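Local coordinates for hypothetical protein Atu2299 (Agrobacterium tumefaciens, PDB 2HLY) that is of unknown function, though its DUF2026 family belongs to the papain-like (CA) peptidase clan, which suggests but does not establish a relationship to cysteine peptidases, at residues Q10-L23 with T195-W207. Numbering follows the deposited sequence.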
loop_
_atom_site.group_PDB
_atom_site.type_symbol
_atom_site.label_atom_id
_atom_site.label_comp_id
_atom_site.label_asym_id
_atom_site.label_seq_id
_atom_site.Cartn_x
_atom_site.Cartn_y
_atom_site.Cartn_z
ATOM N N GLN A 10 9.912 -4.151 -9.876
ATOM C CA GLN A 10 9.211 -2.852 -9.938
ATOM C C GLN A 10 7.919 -2.964 -10.749
ATOM O O GLN A 10 6.855 -2.477 -10.343
ATOM C CB GLN A 10 10.128 -1.753 -10.494
ATOM C CG GLN A 10 9.406 -0.426 -10.623
ATOM C CD GLN A 10 10.297 0.709 -11.078
ATOM O OE1 GLN A 10 11.249 1.080 -10.387
ATOM N NE2 GLN A 10 9.975 1.284 -12.226
ATOM N N THR A 11 7.999 -3.613 -11.905
ATOM C CA THR A 11 6.834 -3.674 -12.757
ATOM C C THR A 11 5.683 -4.421 -12.079
ATOM O O THR A 11 4.515 -4.053 -12.241
ATOM C CB THR A 11 7.175 -4.246 -14.155
ATOM O OG1 THR A 11 6.118 -3.919 -15.070
ATOM C CG2 THR A 11 7.442 -5.752 -14.099
ATOM N N ASP A 12 6.025 -5.437 -11.289
ATOM C CA ASP A 12 5.020 -6.244 -10.581
ATOM C C ASP A 12 4.452 -5.491 -9.371
ATOM O O ASP A 12 3.266 -5.607 -9.037
ATOM C CB ASP A 12 5.623 -7.598 -10.199
ATOM C CG ASP A 12 5.872 -8.479 -11.423
ATOM O OD1 ASP A 12 5.045 -8.422 -12.362
ATOM O OD2 ASP A 12 6.881 -9.223 -11.450
ATOM N N TYR A 13 5.302 -4.712 -8.723
ATOM C CA TYR A 13 4.827 -3.804 -7.683
ATOM C C TYR A 13 3.749 -2.889 -8.260
ATOM O O TYR A 13 2.698 -2.684 -7.649
ATOM C CB TYR A 13 5.995 -2.982 -7.152
ATOM C CG TYR A 13 5.596 -1.810 -6.266
ATOM C CD1 TYR A 13 5.644 -1.906 -4.867
ATOM C CD2 TYR A 13 5.219 -0.592 -6.828
ATOM C CE1 TYR A 13 5.300 -0.818 -4.054
ATOM C CE2 TYR A 13 4.870 0.493 -6.028
ATOM C CZ TYR A 13 4.935 0.382 -4.649
ATOM O OH TYR A 13 4.625 1.497 -3.898
ATOM N N PHE A 14 4.006 -2.310 -9.436
ATOM C CA PHE A 14 3.002 -1.457 -10.050
ATOM C C PHE A 14 1.734 -2.223 -10.435
ATOM O O PHE A 14 0.641 -1.690 -10.310
ATOM C CB PHE A 14 3.589 -0.691 -11.238
ATOM C CG PHE A 14 4.531 0.418 -10.846
ATOM C CD1 PHE A 14 4.220 1.297 -9.806
ATOM C CD2 PHE A 14 5.739 0.595 -11.537
ATOM C CE1 PHE A 14 5.094 2.344 -9.465
ATOM C CE2 PHE A 14 6.611 1.632 -11.193
ATOM C CZ PHE A 14 6.288 2.498 -10.157
ATOM N N ARG A 15 1.875 -3.463 -10.910
ATOM C CA ARG A 15 0.684 -4.305 -11.182
ATOM C C ARG A 15 -0.172 -4.430 -9.923
ATOM O O ARG A 15 -1.413 -4.322 -9.976
ATOM C CB ARG A 15 1.108 -5.696 -11.649
ATOM C CG ARG A 15 1.648 -5.687 -13.081
ATOM C CD ARG A 15 1.950 -7.115 -13.557
ATOM N NE ARG A 15 2.261 -7.105 -14.984
ATOM C CZ ARG A 15 1.927 -8.070 -15.842
ATOM N NH1 ARG A 15 1.279 -9.157 -15.428
ATOM N NH2 ARG A 15 2.250 -7.943 -17.120
ATOM N N ILE A 16 0.484 -4.644 -8.786
ATOM C CA ILE A 16 -0.235 -4.830 -7.514
ATOM C C ILE A 16 -0.958 -3.542 -7.120
ATOM O O ILE A 16 -2.153 -3.549 -6.803
ATOM C CB ILE A 16 0.707 -5.321 -6.383
ATOM C CG1 ILE A 16 1.203 -6.736 -6.710
ATOM C CG2 ILE A 16 -0.012 -5.294 -5.025
ATOM C CD1 ILE A 16 2.362 -7.233 -5.821
ATOM N N TYR A 17 -0.239 -2.427 -7.178
ATOM C CA TYR A 17 -0.861 -1.138 -6.921
ATOM C C TYR A 17 -2.071 -0.950 -7.843
ATOM O O TYR A 17 -3.156 -0.587 -7.381
ATOM C CB TYR A 17 0.129 0.041 -7.069
ATOM C CG TYR A 17 -0.610 1.360 -7.214
ATOM C CD1 TYR A 17 -1.084 2.045 -6.085
ATOM C CD2 TYR A 17 -0.901 1.885 -8.477
ATOM C CE1 TYR A 17 -1.808 3.227 -6.218
ATOM C CE2 TYR A 17 -1.618 3.080 -8.620
ATOM C CZ TYR A 17 -2.071 3.734 -7.492
ATOM O OH TYR A 17 -2.803 4.913 -7.612
ATOM N N ARG A 18 -1.884 -1.204 -9.141
ATOM C CA ARG A 18 -2.970 -0.970 -10.107
ATOM C C ARG A 18 -4.207 -1.817 -9.791
ATOM O O ARG A 18 -5.326 -1.296 -9.812
ATOM C CB ARG A 18 -2.486 -1.207 -11.532
ATOM C CG ARG A 18 -3.420 -0.598 -12.576
ATOM C CD ARG A 18 -2.928 -0.885 -13.994
ATOM N NE ARG A 18 -1.589 -0.346 -14.277
ATOM C CZ ARG A 18 -1.327 0.912 -14.630
ATOM N NH1 ARG A 18 -2.311 1.804 -14.743
ATOM N NH2 ARG A 18 -0.068 1.286 -14.871
ATOM N N VAL A 19 -3.997 -3.091 -9.462
ATOM C CA VAL A 19 -5.097 -3.996 -9.125
ATOM C C VAL A 19 -5.880 -3.475 -7.922
ATOM O O VAL A 19 -7.105 -3.365 -7.960
ATOM C CB VAL A 19 -4.592 -5.430 -8.883
ATOM C CG1 VAL A 19 -5.667 -6.288 -8.190
ATOM C CG2 VAL A 19 -4.160 -6.040 -10.213
ATOM N N ILE A 20 -5.164 -3.153 -6.847
ATOM C CA ILE A 20 -5.826 -2.735 -5.617
ATOM C C ILE A 20 -6.534 -1.399 -5.837
ATOM O O ILE A 20 -7.688 -1.208 -5.411
ATOM C CB ILE A 20 -4.827 -2.642 -4.444
ATOM C CG1 ILE A 20 -4.141 -3.994 -4.228
ATOM C CG2 ILE A 20 -5.544 -2.117 -3.184
ATOM C CD1 ILE A 20 -2.960 -3.958 -3.262
ATOM N N ASN A 21 -5.854 -0.478 -6.521
ATOM C CA ASN A 21 -6.448 0.827 -6.803
ATOM C C ASN A 21 -7.738 0.684 -7.599
ATOM O O ASN A 21 -8.728 1.381 -7.353
ATOM C CB ASN A 21 -5.480 1.688 -7.596
ATOM C CG ASN A 21 -5.926 3.120 -7.675
ATOM O OD1 ASN A 21 -6.214 3.747 -6.645
ATOM N ND2 ASN A 21 -6.022 3.641 -8.894
ATOM N N SER A 22 -7.723 -0.231 -8.556
ATOM C CA SER A 22 -8.876 -0.443 -9.429
ATOM C C SER A 22 -10.090 -0.951 -8.648
ATOM O O SER A 22 -11.231 -0.564 -8.932
ATOM C CB SER A 22 -8.514 -1.424 -10.542
ATOM O OG SER A 22 -7.436 -0.921 -11.323
ATOM N N LEU A 23 -9.834 -1.800 -7.659
ATOM C CA LEU A 23 -10.894 -2.356 -6.818
ATOM C C LEU A 23 -11.422 -1.343 -5.789
ATOM O O LEU A 23 -12.598 -1.402 -5.381
ATOM C CB LEU A 23 -10.379 -3.615 -6.108
ATOM C CG LEU A 23 -10.191 -4.828 -7.019
ATOM C CD1 LEU A 23 -9.374 -5.918 -6.343
ATOM C CD2 LEU A 23 -11.569 -5.372 -7.438
ATOM N N THR A 195 -18.708 -4.610 -13.741
ATOM C CA THR A 195 -17.417 -4.651 -14.447
ATOM C C THR A 195 -16.459 -3.680 -13.770
ATOM O O THR A 195 -16.791 -2.515 -13.542
ATOM C CB THR A 195 -17.555 -4.321 -15.952
ATOM O OG1 THR A 195 -18.410 -5.289 -16.569
ATOM C CG2 THR A 195 -16.193 -4.358 -16.655
ATOM N N VAL A 196 -15.275 -4.175 -13.432
ATOM C CA VAL A 196 -14.255 -3.334 -12.813
ATOM C C VAL A 196 -13.049 -3.259 -13.769
ATOM O O VAL A 196 -12.406 -4.266 -14.017
ATOM C CB VAL A 196 -13.839 -3.870 -11.415
ATOM C CG1 VAL A 196 -12.850 -2.926 -10.751
ATOM C CG2 VAL A 196 -15.062 -4.042 -10.505
ATOM N N PRO A 197 -12.776 -2.069 -14.340
ATOM C CA PRO A 197 -11.627 -1.939 -15.225
ATOM C C PRO A 197 -10.346 -1.616 -14.476
ATOM O O PRO A 197 -10.390 -1.014 -13.402
ATOM C CB PRO A 197 -11.994 -0.724 -16.077
ATOM C CG PRO A 197 -12.797 0.124 -15.175
ATOM C CD PRO A 197 -13.517 -0.798 -14.217
ATOM N N LEU A 198 -9.209 -1.991 -15.046
ATOM C CA LEU A 198 -7.943 -1.509 -14.498
ATOM C C LEU A 198 -7.856 -0.001 -14.690
ATOM O O LEU A 198 -8.201 0.513 -15.761
ATOM C CB LEU A 198 -6.770 -2.186 -15.204
ATOM C CG LEU A 198 -6.443 -3.634 -14.838
ATOM C CD1 LEU A 198 -5.430 -4.222 -15.832
ATOM C CD2 LEU A 198 -5.939 -3.767 -13.398
ATOM N N THR A 199 -7.432 0.716 -13.653
ATOM C CA THR A 199 -7.214 2.162 -13.775
ATOM C C THR A 199 -6.013 2.433 -14.705
ATOM O O THR A 199 -5.222 1.531 -14.991
ATOM C CB THR A 199 -7.040 2.848 -12.393
ATOM O OG1 THR A 199 -5.961 2.231 -11.691
ATOM C CG2 THR A 199 -8.330 2.712 -11.559
ATOM N N GLY A 200 -5.876 3.675 -15.171
ATOM C CA GLY A 200 -5.024 3.943 -16.335
ATOM C C GLY A 200 -3.842 4.891 -16.227
ATOM O O GLY A 200 -3.414 5.441 -17.235
ATOM N N GLU A 201 -3.289 5.076 -15.027
ATOM C CA GLU A 201 -2.117 5.958 -14.867
ATOM C C GLU A 201 -0.854 5.274 -15.398
ATOM O O GLU A 201 -0.708 4.058 -15.280
ATOM C CB GLU A 201 -1.927 6.358 -13.391
ATOM C CG GLU A 201 -0.921 7.508 -13.136
ATOM C CD GLU A 201 -0.786 7.868 -11.642
ATOM O OE1 GLU A 201 -1.419 7.188 -10.798
ATOM O OE2 GLU A 201 -0.050 8.824 -11.307
ATOM N N MET A 202 0.031 6.061 -16.006
ATOM C CA MET A 202 1.362 5.601 -16.388
ATOM C C MET A 202 2.231 5.708 -15.147
ATOM O O MET A 202 2.252 6.755 -14.496
ATOM C CB MET A 202 1.924 6.486 -17.506
ATOM C CG MET A 202 3.215 6.007 -18.117
ATOM S SD MET A 202 3.537 6.884 -19.664
ATOM C CE MET A 202 2.554 5.930 -20.816
ATOM N N LEU A 203 2.954 4.630 -14.837
ATOM C CA LEU A 203 3.685 4.525 -13.568
ATOM C C LEU A 203 5.141 4.167 -13.780
ATOM O O LEU A 203 5.449 3.128 -14.371
ATOM C CB LEU A 203 3.037 3.456 -12.699
ATOM C CG LEU A 203 1.625 3.770 -12.201
ATOM C CD1 LEU A 203 0.964 2.494 -11.674
ATOM C CD2 LEU A 203 1.645 4.877 -11.144
ATOM N N THR A 204 6.030 5.023 -13.269
ATOM C CA THR A 204 7.471 4.835 -13.393
ATOM C C THR A 204 8.179 5.347 -12.139
ATOM O O THR A 204 7.659 6.222 -11.444
ATOM C CB THR A 204 8.054 5.621 -14.617
ATOM O OG1 THR A 204 7.994 7.027 -14.359
ATOM C CG2 THR A 204 7.303 5.298 -15.929
ATOM N N GLY A 205 9.368 4.817 -11.883
ATOM C CA GLY A 205 10.242 5.357 -10.841
ATOM C C GLY A 205 10.186 4.617 -9.517
ATOM O O GLY A 205 9.211 3.924 -9.210
ATOM N N ALA A 206 11.255 4.773 -8.740
ATOM C CA ALA A 206 11.357 4.172 -7.410
ATOM C C ALA A 206 12.024 5.123 -6.427
ATOM O O ALA A 206 13.021 5.789 -6.765
ATOM C CB ALA A 206 12.142 2.866 -7.473
ATOM N N TRP A 207 11.466 5.194 -5.223
ATOM C CA TRP A 207 12.070 5.976 -4.128
ATOM C C TRP A 207 13.281 5.277 -3.556
ATOM O O TRP A 207 14.199 5.931 -3.048
ATOM C CB TRP A 207 11.062 6.198 -3.009
ATOM C CG TRP A 207 9.932 7.067 -3.428
ATOM C CD1 TRP A 207 8.613 6.735 -3.448
ATOM C CD2 TRP A 207 10.023 8.414 -3.907
ATOM N NE1 TRP A 207 7.860 7.802 -3.882
ATOM C CE2 TRP A 207 8.699 8.840 -4.199
ATOM C CE3 TRP A 207 11.090 9.305 -4.131
ATOM C CZ2 TRP A 207 8.409 10.123 -4.680
ATOM C CZ3 TRP A 207 10.804 10.580 -4.624
ATOM C CH2 TRP A 207 9.476 10.972 -4.904
ATOM O OXT TRP A 207 13.370 4.047 -3.566
HETATM O O HOH W 1 11.111 3.372 -13.903
HETATM O O HOH W 2 -3.330 5.692 -10.228
HETATM O O HOH W 3 -11.695 0.500 -11.536
#
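Q10 meets G205 and A206 at the start of the helix. A water accepts from both Q10 NE2 and G205 N and so bridges the two. L203 CB sits over the centre of the F14 ring, a CH-pi contact 3.8 Å from the centroid. G205 O lies at the ring edge, 3.4 Å from F14 CZ. The ring of Y17 touches L203 CD1 through CD2. A second water links Y17 OH to E201 OE1.

R18 extends into the loop at T199-E201. With R18 CG anti to the backbone N (chi1 -163°) and a bend at chi3 (-60°), the guanidinium meets the carbonyls of T199 and E201 with its edge. R18 NH1 and R18 NH2 both donate to E201 O, end-on and in the guanidinium plane, at 2.8 and 2.9 Å. NH1 also donates to T199 O, from above that carbonyl's plane. L203 CD1 covers one guanidinium face.

N21 ND2 donates to T199 OG1 at 3.1 Å. S22 OG donates to R18 O (2.6 Å) and accepts from T199 N (2.8 Å). A third water joins S22 O to P197 O. L23 CD2 packs loosely on V196 CG1, beside helix 160-172.

The tail thus runs back along helix 10-24, from V196 near L23 to A206 near Q10. Most of its direct hydrogen bonds to the helix use tail backbone atoms, while L203 adds apolar contact. The R18 cation probably polarises the carbonyls of T199 and E201; the E201 carboxylate does not touch it.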